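Local coordinates for protein SsfX3 (PDB 3SKV) that probably transfers a salicylyl group onto a tetracycline intermediate, pairing a GDSL/SGNH acyltransferase domain with an N-terminal jelly-roll domain, at residues Arg86-Tyr100 against Leu143-Leu157. The protein carries 1 engineered substitution. Numbering follows the deposited sequence.
Sequences RLHLRTDSPWLAVRY and LHVDGLPAGDKLVEL. Engineered in segment 86-100: His88 (natural residue Cys).
Leu157, Leu96 and Leu143 bury the most surface where two strand-turn-strand segments run side by side through the jelly-roll domain. Strand 86-91 pairs antiparallel with 153-157 in one sheet, strand 96-100 with 143-145 in the other, and the loops that join them carry the chain from one sheet to the other. Leu96 and Leu157 bridge the two sheets, while Leu143 packs within its own. Leu96 CD2 reaches over to Val155 CG1 (3.7 Å) and Leu157 CD1, while its CD1 stays within its own sheet against Leu143 CD2 (3.8 Å). Chi1 of 77° sets CG of Leu96 between its backbone N and carbonyl carbon, and from there the branches part. Leu157 CD2 meets Val98 CG2 at 3.8 Å, and Leu143 CB backs onto Tyr100 CE1. Strand 120-125 continues this core, Leu121 touching Leu143 and Val125 touching Lys153.

On the outer face, Glu156 CG sits over the engineered His88 ring, whose ND1 bonds Asp181. At the bend Arg90 NH2 makes a salt bridge with Asp152 OD2 (2.8 Å); Asp152 OD2 lies in the guanidinium plane, while Arg90 NH2 comes to it from above the carboxylate plane.

Lys153 is buried and ties both loops together. A methionine in its place would probably leave the carbonyls of Ser93 and Pro149 without this shared donor and the loops less firmly joined. Lys153 NZ lies 2.7 Å from Pro149 O, nearly in line with that carbonyl, and 2.7 Å from Ser93 O, which it meets from above the carbonyl plane.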
loop_
_atom_site.group_PDB
_atom_site.type_symbol
_atom_site.label_atom_id
_atom_site.label_comp_id
_atom_site.label_asym_id
_atom_site.label_seq_id
_atom_site.Cartn_x
_atom_site.Cartn_y
_atom_site.Cartn_z
ATOM N N ARG A 86 -7.213 -3.251 -5.149
ATOM C CA ARG A 86 -7.555 -4.087 -6.292
ATOM C C ARG A 86 -9.006 -4.466 -6.380
ATOM O O ARG A 86 -9.690 -4.512 -5.365
ATOM C CB ARG A 86 -6.558 -5.225 -6.588
ATOM C CG ARG A 86 -6.309 -6.122 -5.459
ATOM C CD ARG A 86 -5.011 -5.876 -4.746
ATOM N NE ARG A 86 -4.985 -6.883 -3.702
ATOM C CZ ARG A 86 -5.131 -6.641 -2.416
ATOM N NH1 ARG A 86 -5.094 -5.401 -1.961
ATOM N NH2 ARG A 86 -5.222 -7.645 -1.560
ATOM N N LEU A 87 -9.508 -4.596 -7.603
ATOM C CA LEU A 87 -10.874 -5.003 -7.872
ATOM C C LEU A 87 -10.845 -6.483 -8.325
ATOM O O LEU A 87 -10.151 -6.822 -9.277
ATOM C CB LEU A 87 -11.528 -4.074 -8.920
ATOM C CG LEU A 87 -12.936 -4.497 -9.412
ATOM C CD1 LEU A 87 -13.967 -4.458 -8.270
ATOM C CD2 LEU A 87 -13.407 -3.628 -10.571
ATOM N N HIS A 88 -11.551 -7.360 -7.596
ATOM C CA HIS A 88 -11.608 -8.782 -7.913
ATOM C C HIS A 88 -12.992 -9.155 -8.396
ATOM O O HIS A 88 -14.001 -8.667 -7.872
ATOM C CB HIS A 88 -11.317 -9.642 -6.673
ATOM C CG HIS A 88 -9.898 -9.655 -6.201
ATOM N ND1 HIS A 88 -9.392 -10.745 -5.547
ATOM C CD2 HIS A 88 -8.954 -8.687 -6.231
ATOM C CE1 HIS A 88 -8.141 -10.437 -5.228
ATOM N NE2 HIS A 88 -7.837 -9.201 -5.605
ATOM N N LEU A 89 -13.034 -10.054 -9.380
ATOM C CA LEU A 89 -14.260 -10.624 -9.940
ATOM C C LEU A 89 -13.921 -11.914 -10.649
ATOM O O LEU A 89 -12.843 -12.028 -11.224
ATOM C CB LEU A 89 -15.046 -9.665 -10.888
ATOM C CG LEU A 89 -14.300 -9.105 -12.095
ATOM C CD1 LEU A 89 -14.614 -9.894 -13.320
ATOM C CD2 LEU A 89 -14.689 -7.675 -12.354
ATOM N N ARG A 90 -14.835 -12.873 -10.612
ATOM C CA ARG A 90 -14.672 -14.105 -11.358
ATOM C C ARG A 90 -15.585 -13.982 -12.573
ATOM O O ARG A 90 -16.748 -13.569 -12.438
ATOM C CB ARG A 90 -15.019 -15.334 -10.517
ATOM C CG ARG A 90 -14.060 -15.551 -9.339
ATOM C CD ARG A 90 -14.230 -16.959 -8.761
ATOM N NE ARG A 90 -13.987 -17.977 -9.781
ATOM C CZ ARG A 90 -12.786 -18.439 -10.111
ATOM N NH1 ARG A 90 -11.707 -18.036 -9.448
ATOM N NH2 ARG A 90 -12.657 -19.332 -11.083
ATOM N N THR A 91 -15.046 -14.269 -13.763
ATOM C CA THR A 91 -15.794 -14.200 -15.028
ATOM C C THR A 91 -15.235 -15.133 -16.088
ATOM O O THR A 91 -14.034 -15.436 -16.089
ATOM C CB THR A 91 -15.894 -12.737 -15.562
ATOM O OG1 THR A 91 -16.935 -12.682 -16.542
ATOM C CG2 THR A 91 -14.566 -12.203 -16.166
ATOM N N ASP A 92 -16.108 -15.552 -17.017
ATOM C CA ASP A 92 -15.670 -16.344 -18.146
ATOM C C ASP A 92 -15.464 -15.442 -19.390
ATOM O O ASP A 92 -15.069 -15.924 -20.443
ATOM C CB ASP A 92 -16.633 -17.506 -18.411
ATOM C CG ASP A 92 -18.054 -17.184 -18.843
ATOM O OD1 ASP A 92 -18.426 -15.987 -18.850
ATOM O OD2 ASP A 92 -18.827 -18.138 -19.086
ATOM N N SER A 93 -15.776 -14.154 -19.273
ATOM C CA SER A 93 -15.700 -13.166 -20.351
ATOM C C SER A 93 -14.269 -13.069 -20.959
ATOM O O SER A 93 -13.291 -12.961 -20.224
ATOM C CB SER A 93 -16.161 -11.803 -19.833
ATOM O OG SER A 93 -16.152 -10.771 -20.804
ATOM N N PRO A 94 -14.124 -13.144 -22.303
ATOM C CA PRO A 94 -12.777 -13.021 -22.897
ATOM C C PRO A 94 -12.277 -11.563 -22.916
ATOM O O PRO A 94 -11.130 -11.309 -23.284
ATOM C CB PRO A 94 -12.971 -13.596 -24.300
ATOM C CG PRO A 94 -14.376 -13.243 -24.641
ATOM C CD PRO A 94 -15.162 -13.299 -23.352
ATOM N N TRP A 95 -13.141 -10.603 -22.524
ATOM C CA TRP A 95 -12.778 -9.181 -22.489
ATOM C C TRP A 95 -13.432 -8.427 -21.337
ATOM O O TRP A 95 -14.429 -8.879 -20.770
ATOM C CB TRP A 95 -13.069 -8.482 -23.836
ATOM C CG TRP A 95 -14.512 -8.430 -24.229
ATOM C CD1 TRP A 95 -15.195 -9.355 -24.956
ATOM C CD2 TRP A 95 -15.460 -7.401 -23.895
ATOM N NE1 TRP A 95 -16.508 -8.962 -25.108
ATOM C CE2 TRP A 95 -16.700 -7.772 -24.462
ATOM C CE3 TRP A 95 -15.388 -6.208 -23.144
ATOM C CZ2 TRP A 95 -17.847 -6.978 -24.341
ATOM C CZ3 TRP A 95 -16.521 -5.418 -23.032
ATOM C CH2 TRP A 95 -17.734 -5.802 -23.617
ATOM N N LEU A 96 -12.884 -7.263 -21.005
ATOM C CA LEU A 96 -13.465 -6.384 -20.010
ATOM C C LEU A 96 -13.268 -4.949 -20.358
ATOM O O LEU A 96 -12.266 -4.566 -20.977
ATOM C CB LEU A 96 -13.085 -6.708 -18.535
ATOM C CG LEU A 96 -11.713 -6.345 -17.951
ATOM C CD1 LEU A 96 -11.533 -4.825 -17.730
ATOM C CD2 LEU A 96 -11.575 -6.973 -16.608
ATOM N N ALA A 97 -14.197 -4.140 -19.917
ATOM C CA ALA A 97 -14.130 -2.695 -20.138
ATOM C C ALA A 97 -14.483 -1.995 -18.849
ATOM O O ALA A 97 -15.354 -2.464 -18.126
ATOM C CB ALA A 97 -15.066 -2.276 -21.264
ATOM N N VAL A 98 -13.759 -0.931 -18.518
ATOM C CA VAL A 98 -13.989 -0.138 -17.312
ATOM C C VAL A 98 -14.079 1.335 -17.698
ATOM O O VAL A 98 -13.193 1.845 -18.380
ATOM C CB VAL A 98 -12.921 -0.347 -16.208
ATOM C CG1 VAL A 98 -13.230 0.513 -14.979
ATOM C CG2 VAL A 98 -12.809 -1.809 -15.806
ATOM N N ARG A 99 -15.168 2.001 -17.279
ATOM C CA ARG A 99 -15.382 3.427 -17.443
ATOM C C ARG A 99 -14.813 4.069 -16.160
ATOM O O ARG A 99 -15.262 3.774 -15.045
ATOM C CB ARG A 99 -16.859 3.763 -17.663
ATOM C CG ARG A 99 -17.026 5.214 -18.031
ATOM C CD ARG A 99 -18.434 5.505 -18.440
ATOM N NE ARG A 99 -18.676 6.943 -18.390
ATOM C CZ ARG A 99 -19.851 7.484 -18.123
ATOM N NH1 ARG A 99 -20.910 6.712 -17.902
ATOM N NH2 ARG A 99 -19.984 8.801 -18.072
ATOM N N TYR A 100 -13.787 4.902 -16.333
ATOM C CA TYR A 100 -13.050 5.464 -15.221
ATOM C C TYR A 100 -12.687 6.930 -15.386
ATOM O O TYR A 100 -12.841 7.536 -16.454
ATOM C CB TYR A 100 -11.744 4.632 -15.028
ATOM C CG TYR A 100 -10.703 4.893 -16.104
ATOM C CD1 TYR A 100 -10.755 4.235 -17.326
ATOM C CD2 TYR A 100 -9.684 5.829 -15.911
ATOM C CE1 TYR A 100 -9.820 4.497 -18.330
ATOM C CE2 TYR A 100 -8.737 6.092 -16.905
ATOM C CZ TYR A 100 -8.813 5.427 -18.116
ATOM O OH TYR A 100 -7.882 5.681 -19.105
ATOM N N LEU A 143 -11.383 2.106 -20.570
ATOM C CA LEU A 143 -10.284 1.149 -20.607
ATOM C C LEU A 143 -10.877 -0.117 -21.235
ATOM O O LEU A 143 -11.982 -0.515 -20.875
ATOM C CB LEU A 143 -9.922 0.943 -19.121
ATOM C CG LEU A 143 -9.055 -0.167 -18.607
ATOM C CD1 LEU A 143 -8.416 0.271 -17.282
ATOM C CD2 LEU A 143 -9.889 -1.414 -18.317
ATOM N N HIS A 144 -10.181 -0.718 -22.198
ATOM C CA HIS A 144 -10.677 -1.937 -22.814
ATOM C C HIS A 144 -9.573 -2.945 -22.897
ATOM O O HIS A 144 -8.553 -2.696 -23.540
ATOM C CB HIS A 144 -11.349 -1.692 -24.176
ATOM C CG HIS A 144 -11.949 -2.936 -24.754
ATOM N ND1 HIS A 144 -13.302 -3.213 -24.635
ATOM C CD2 HIS A 144 -11.353 -3.957 -25.414
ATOM C CE1 HIS A 144 -13.486 -4.378 -25.234
ATOM N NE2 HIS A 144 -12.338 -4.874 -25.701
ATOM N N VAL A 145 -9.765 -4.079 -22.214
ATOM C CA VAL A 145 -8.811 -5.181 -22.187
ATOM C C VAL A 145 -9.471 -6.336 -22.905
ATOM O O VAL A 145 -10.426 -6.929 -22.407
ATOM C CB VAL A 145 -8.335 -5.565 -20.753
ATOM C CG1 VAL A 145 -7.245 -6.633 -20.797
ATOM C CG2 VAL A 145 -7.845 -4.349 -19.998
ATOM N N ASP A 146 -9.002 -6.601 -24.111
ATOM C CA ASP A 146 -9.523 -7.699 -24.913
ATOM C C ASP A 146 -8.486 -8.781 -24.875
ATOM O O ASP A 146 -7.373 -8.552 -24.422
ATOM C CB ASP A 146 -9.777 -7.237 -26.364
ATOM C CG ASP A 146 -10.818 -8.027 -27.136
ATOM O OD1 ASP A 146 -11.094 -9.204 -26.754
ATOM O OD2 ASP A 146 -11.330 -7.495 -28.152
ATOM N N GLY A 147 -8.858 -9.953 -25.326
ATOM C CA GLY A 147 -7.945 -11.078 -25.406
ATOM C C GLY A 147 -7.475 -11.639 -24.091
ATOM O O GLY A 147 -6.283 -11.866 -23.917
ATOM N N LEU A 148 -8.408 -11.827 -23.154
ATOM C CA LEU A 148 -8.148 -12.473 -21.871
ATOM C C LEU A 148 -8.484 -13.946 -22.099
ATOM O O LEU A 148 -9.270 -14.230 -23.009
ATOM C CB LEU A 148 -9.049 -11.909 -20.742
ATOM C CG LEU A 148 -8.773 -10.488 -20.278
ATOM C CD1 LEU A 148 -9.765 -10.073 -19.225
ATOM C CD2 LEU A 148 -7.372 -10.364 -19.727
ATOM N N PRO A 149 -7.931 -14.890 -21.296
ATOM C CA PRO A 149 -8.284 -16.306 -21.486
ATOM C C PRO A 149 -9.781 -16.573 -21.418
ATOM O O PRO A 149 -10.499 -15.910 -20.676
ATOM C CB PRO A 149 -7.573 -17.013 -20.324
ATOM C CG PRO A 149 -6.480 -16.086 -19.934
ATOM C CD PRO A 149 -6.996 -14.720 -20.166
ATOM N N ALA A 150 -10.249 -17.547 -22.203
ATOM C CA ALA A 150 -11.647 -17.951 -22.173
ATOM C C ALA A 150 -11.828 -18.857 -20.955
ATOM O O ALA A 150 -10.848 -19.426 -20.442
ATOM C CB ALA A 150 -11.990 -18.702 -23.456
ATOM N N GLY A 151 -13.057 -18.974 -20.483
ATOM C CA GLY A 151 -13.330 -19.831 -19.338
ATOM C C GLY A 151 -13.289 -19.086 -18.030
ATOM O O GLY A 151 -12.780 -17.961 -17.966
ATOM N N ASP A 152 -13.844 -19.714 -16.980
ATOM C CA ASP A 152 -13.881 -19.134 -15.646
ATOM C C ASP A 152 -12.471 -18.865 -15.123
ATOM O O ASP A 152 -11.576 -19.702 -15.269
ATOM C CB ASP A 152 -14.693 -20.002 -14.660
ATOM C CG ASP A 152 -15.082 -19.265 -13.369
ATOM O OD1 ASP A 152 -15.459 -18.049 -13.450
ATOM O OD2 ASP A 152 -15.063 -19.907 -12.288
ATOM N N LYS A 153 -12.279 -17.680 -14.548
ATOM C CA LYS A 153 -10.987 -17.229 -14.039
ATOM C C LYS A 153 -11.174 -16.094 -13.053
ATOM O O LYS A 153 -12.163 -15.353 -13.129
ATOM C CB LYS A 153 -10.087 -16.753 -15.215
ATOM C CG LYS A 153 -10.576 -15.473 -15.879
ATOM C CD LYS A 153 -10.302 -15.434 -17.357
ATOM C CE LYS A 153 -11.132 -14.371 -18.015
ATOM N NZ LYS A 153 -12.230 -14.975 -18.826
ATOM N N LEU A 154 -10.192 -15.917 -12.162
ATOM C CA LEU A 154 -10.207 -14.784 -11.251
ATOM C C LEU A 154 -9.514 -13.600 -11.937
ATOM O O LEU A 154 -8.370 -13.710 -12.375
ATOM C CB LEU A 154 -9.546 -15.143 -9.908
ATOM C CG LEU A 154 -9.266 -13.979 -8.925
ATOM C CD1 LEU A 154 -10.548 -13.220 -8.509
ATOM C CD2 LEU A 154 -8.487 -14.454 -7.710
ATOM N N VAL A 155 -10.211 -12.470 -12.020
ATOM C CA VAL A 155 -9.688 -11.241 -12.600
ATOM C C VAL A 155 -9.374 -10.235 -11.493
ATOM O O VAL A 155 -10.272 -9.897 -10.718
ATOM C CB VAL A 155 -10.641 -10.641 -13.648
ATOM C CG1 VAL A 155 -10.001 -9.408 -14.308
ATOM C CG2 VAL A 155 -11.016 -11.682 -14.700
ATOM N N GLU A 156 -8.113 -9.768 -11.407
ATOM C CA GLU A 156 -7.732 -8.756 -10.413
ATOM C C GLU A 156 -7.264 -7.537 -11.173
ATOM O O GLU A 156 -6.355 -7.626 -12.011
ATOM C CB GLU A 156 -6.613 -9.206 -9.452
ATOM C CG GLU A 156 -6.758 -10.581 -8.818
ATOM C CD GLU A 156 -5.488 -11.167 -8.212
ATOM O OE1 GLU A 156 -4.622 -10.385 -7.756
ATOM O OE2 GLU A 156 -5.370 -12.414 -8.168
ATOM N N LEU A 157 -7.899 -6.414 -10.905
ATOM C CA LEU A 157 -7.544 -5.118 -11.483
ATOM C C LEU A 157 -6.795 -4.363 -10.378
ATOM O O LEU A 157 -7.413 -3.992 -9.372
ATOM C CB LEU A 157 -8.828 -4.350 -11.877
ATOM C CG LEU A 157 -9.294 -4.405 -13.341
ATOM C CD1 LEU A 157 -9.191 -5.801 -13.932
ATOM C CD2 LEU A 157 -10.697 -3.925 -13.456
HETATM O O HOH W 1 -5.062 -9.227 -5.169
HETATM O O HOH W 2 -14.974 -17.787 -22.125
#